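Side-chain contact in interferon (Danio rerio, PDB 3PIV), which probably acts as a secreted type I interferon-like cytokine that binds a cell-surface receptor in antiviral defence: residues 60-65 with 146-151. Sequence-based numbering, arbitrary orientation.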
loop_
_atom_site.group_PDB
_atom_site.type_symbol
_atom_site.label_atom_id
_atom_site.label_comp_id
_atom_site.label_asym_id
_atom_site.label_seq_id
_atom_site.Cartn_x
_atom_site.Cartn_y
_atom_site.Cartn_z
ATOM N N ASP A 60 -4.150 1.064 4.185
ATOM C CA ASP A 60 -5.567 1.296 3.978
ATOM C C ASP A 60 -5.809 1.863 2.588
ATOM O O ASP A 60 -6.814 1.540 1.960
ATOM C CB ASP A 60 -6.148 2.204 5.059
ATOM C CG ASP A 60 -6.365 1.486 6.394
ATOM O OD1 ASP A 60 -6.190 0.259 6.491
ATOM O OD2 ASP A 60 -6.711 2.178 7.368
ATOM N N HIS A 61 -4.860 2.660 2.096
ATOM C CA HIS A 61 -4.960 3.239 0.762
ATOM C C HIS A 61 -4.841 2.170 -0.302
ATOM O O HIS A 61 -5.564 2.183 -1.291
ATOM C CB HIS A 61 -3.879 4.315 0.539
ATOM C CG HIS A 61 -4.260 5.663 1.067
ATOM N ND1 HIS A 61 -3.450 6.396 1.913
ATOM C CD2 HIS A 61 -5.382 6.399 0.894
ATOM C CE1 HIS A 61 -4.053 7.531 2.220
ATOM N NE2 HIS A 61 -5.237 7.546 1.631
ATOM N N ILE A 62 -3.907 1.246 -0.107
ATOM C CA ILE A 62 -3.740 0.146 -1.048
ATOM C C ILE A 62 -4.999 -0.723 -1.063
ATOM O O ILE A 62 -5.490 -1.095 -2.117
ATOM C CB ILE A 62 -2.522 -0.722 -0.684
ATOM C CG1 ILE A 62 -1.223 0.061 -0.931
ATOM C CG2 ILE A 62 -2.538 -2.011 -1.484
ATOM C CD1 ILE A 62 0.043 -0.626 -0.365
ATOM N N ILE A 63 -5.529 -1.043 0.115
ATOM C CA ILE A 63 -6.752 -1.836 0.173
ATOM C C ILE A 63 -7.848 -1.140 -0.633
ATOM O O ILE A 63 -8.508 -1.747 -1.465
ATOM C CB ILE A 63 -7.223 -2.062 1.625
ATOM C CG1 ILE A 63 -6.234 -2.975 2.356
ATOM C CG2 ILE A 63 -8.623 -2.627 1.639
ATOM C CD1 ILE A 63 -6.081 -2.680 3.830
ATOM N N HIS A 64 -7.994 0.155 -0.411
ATOM C CA HIS A 64 -9.052 0.911 -1.053
ATOM C C HIS A 64 -8.884 0.977 -2.560
ATOM O O HIS A 64 -9.865 0.875 -3.310
ATOM C CB HIS A 64 -9.138 2.299 -0.430
ATOM C CG HIS A 64 -9.551 2.266 1.008
ATOM N ND1 HIS A 64 -9.234 3.261 1.903
ATOM C CD2 HIS A 64 -10.256 1.338 1.703
ATOM C CE1 HIS A 64 -9.736 2.956 3.093
ATOM N NE2 HIS A 64 -10.358 1.795 2.996
ATOM N N LEU A 65 -7.637 1.122 -2.997
ATOM C CA LEU A 65 -7.325 1.200 -4.425
ATOM C C LEU A 65 -7.675 -0.104 -5.125
ATOM O O LEU A 65 -8.209 -0.102 -6.244
ATOM C CB LEU A 65 -5.832 1.504 -4.622
ATOM C CG LEU A 65 -5.308 1.680 -6.049
ATOM C CD1 LEU A 65 -6.079 2.761 -6.784
ATOM C CD2 LEU A 65 -3.821 1.990 -6.047
ATOM N N SER A 146 5.996 -1.706 -5.499
ATOM C CA SER A 146 6.987 -0.798 -4.930
ATOM C C SER A 146 6.648 -0.315 -3.512
ATOM O O SER A 146 7.535 -0.161 -2.687
ATOM C CB SER A 146 7.260 0.379 -5.861
ATOM O OG SER A 146 8.201 -0.006 -6.852
ATOM N N HIS A 147 5.374 -0.068 -3.224
ATOM C CA HIS A 147 4.998 0.336 -1.870
ATOM C C HIS A 147 5.316 -0.803 -0.914
ATOM O O HIS A 147 5.855 -0.592 0.175
ATOM C CB HIS A 147 3.497 0.649 -1.782
ATOM C CG HIS A 147 3.116 1.977 -2.357
ATOM N ND1 HIS A 147 3.272 3.159 -1.669
ATOM C CD2 HIS A 147 2.580 2.305 -3.557
ATOM C CE1 HIS A 147 2.862 4.162 -2.423
ATOM N NE2 HIS A 147 2.426 3.668 -3.569
ATOM N N LEU A 148 4.959 -2.017 -1.311
ATOM C CA LEU A 148 5.120 -3.150 -0.413
ATOM C C LEU A 148 6.613 -3.354 -0.090
ATOM O O LEU A 148 6.962 -3.689 1.042
ATOM C CB LEU A 148 4.514 -4.427 -1.008
ATOM C CG LEU A 148 2.979 -4.471 -1.159
ATOM C CD1 LEU A 148 2.546 -5.715 -1.903
ATOM C CD2 LEU A 148 2.300 -4.394 0.206
ATOM N N GLN A 149 7.475 -3.139 -1.081
ATOM C CA GLN A 149 8.923 -3.323 -0.894
ATOM C C GLN A 149 9.469 -2.294 0.071
ATOM O O GLN A 149 10.168 -2.639 0.998
ATOM C CB GLN A 149 9.673 -3.277 -2.235
ATOM C CG GLN A 149 9.542 -4.564 -3.016
ATOM C CD GLN A 149 9.863 -4.428 -4.485
ATOM O OE1 GLN A 149 9.824 -3.330 -5.055
ATOM N NE2 GLN A 149 10.159 -5.559 -5.124
ATOM N N ARG A 150 9.094 -1.035 -0.109
ATOM C CA ARG A 150 9.552 0.015 0.791
ATOM C C ARG A 150 8.909 -0.046 2.194
ATOM O O ARG A 150 9.576 0.231 3.195
ATOM C CB ARG A 150 9.342 1.385 0.155
ATOM C CG ARG A 150 10.121 1.612 -1.156
ATOM C CD ARG A 150 11.640 1.694 -0.960
ATOM N NE ARG A 150 12.066 2.754 -0.041
ATOM C CZ ARG A 150 12.425 3.987 -0.406
ATOM N NH1 ARG A 150 12.386 4.339 -1.677
ATOM N NH2 ARG A 150 12.797 4.877 0.505
ATOM N N MET A 151 7.625 -0.391 2.269
ATOM C CA MET A 151 6.971 -0.547 3.566
ATOM C C MET A 151 7.709 -1.540 4.439
ATOM O O MET A 151 7.821 -1.350 5.629
ATOM C CB MET A 151 5.504 -0.964 3.411
ATOM C CG MET A 151 4.628 0.149 2.850
ATOM S SD MET A 151 3.060 -0.481 2.216
ATOM C CE MET A 151 2.071 -0.432 3.715
#
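Ile-62 pushes its terminal methyl, CD1, among three side chains of helix 134-158: His-147, Leu-148 and Met-151. The spacing i, i+1, i+4 places these three around one face of the helix, and a single methyl is slim enough to enter between them. CD1 lies 3.9 Å from CB of His-147 and 4.0 Å from SD of Met-151, so it meets the aliphatic root of the histidine and the soft, polarisable sulfur of the methionine. Ile-62 reaches across to helix 134-158 because its outer chain is extended (chi2 170°), which carries CD1 out across the 8.8 Å between the CA atoms of Ile-62 and His-147. The long unbranched chain of Met-151 brings SD to CD1 while also touching Leu-55, Thr-58 and Leu-59.

Between the two segments the packing is looser at Leu-148, where CD2 is 4.4 Å from CD1 of Ile-62; this leucine also packs on Phe-85. The segment axes remain 12.0 Å apart in a nearly antiparallel pairing. Phe-85 and Leu-89 of helix 79-101 and Phe-120 of helix 111-129 also touch Ile-62, as befits the centre of a four-helix cytokine bundle. On the partly exposed sides, outside the contact, Asp-60 forms a salt bridge with Lys-97, and Arg-150 another with Asp-44.

His-147 is a buried polar residue with two roles: its CB packs against the isoleucine, while NE2 hydrogen-bonds to NE2 of His-119 and ND1 to OH of Tyr-40. With no hydrogen bond joining the two segments, their direct contact is apolar and small, so the two helices are probably held together largely by surrounding side chains as well, and the buried imidazole finds its polar partners on other helices.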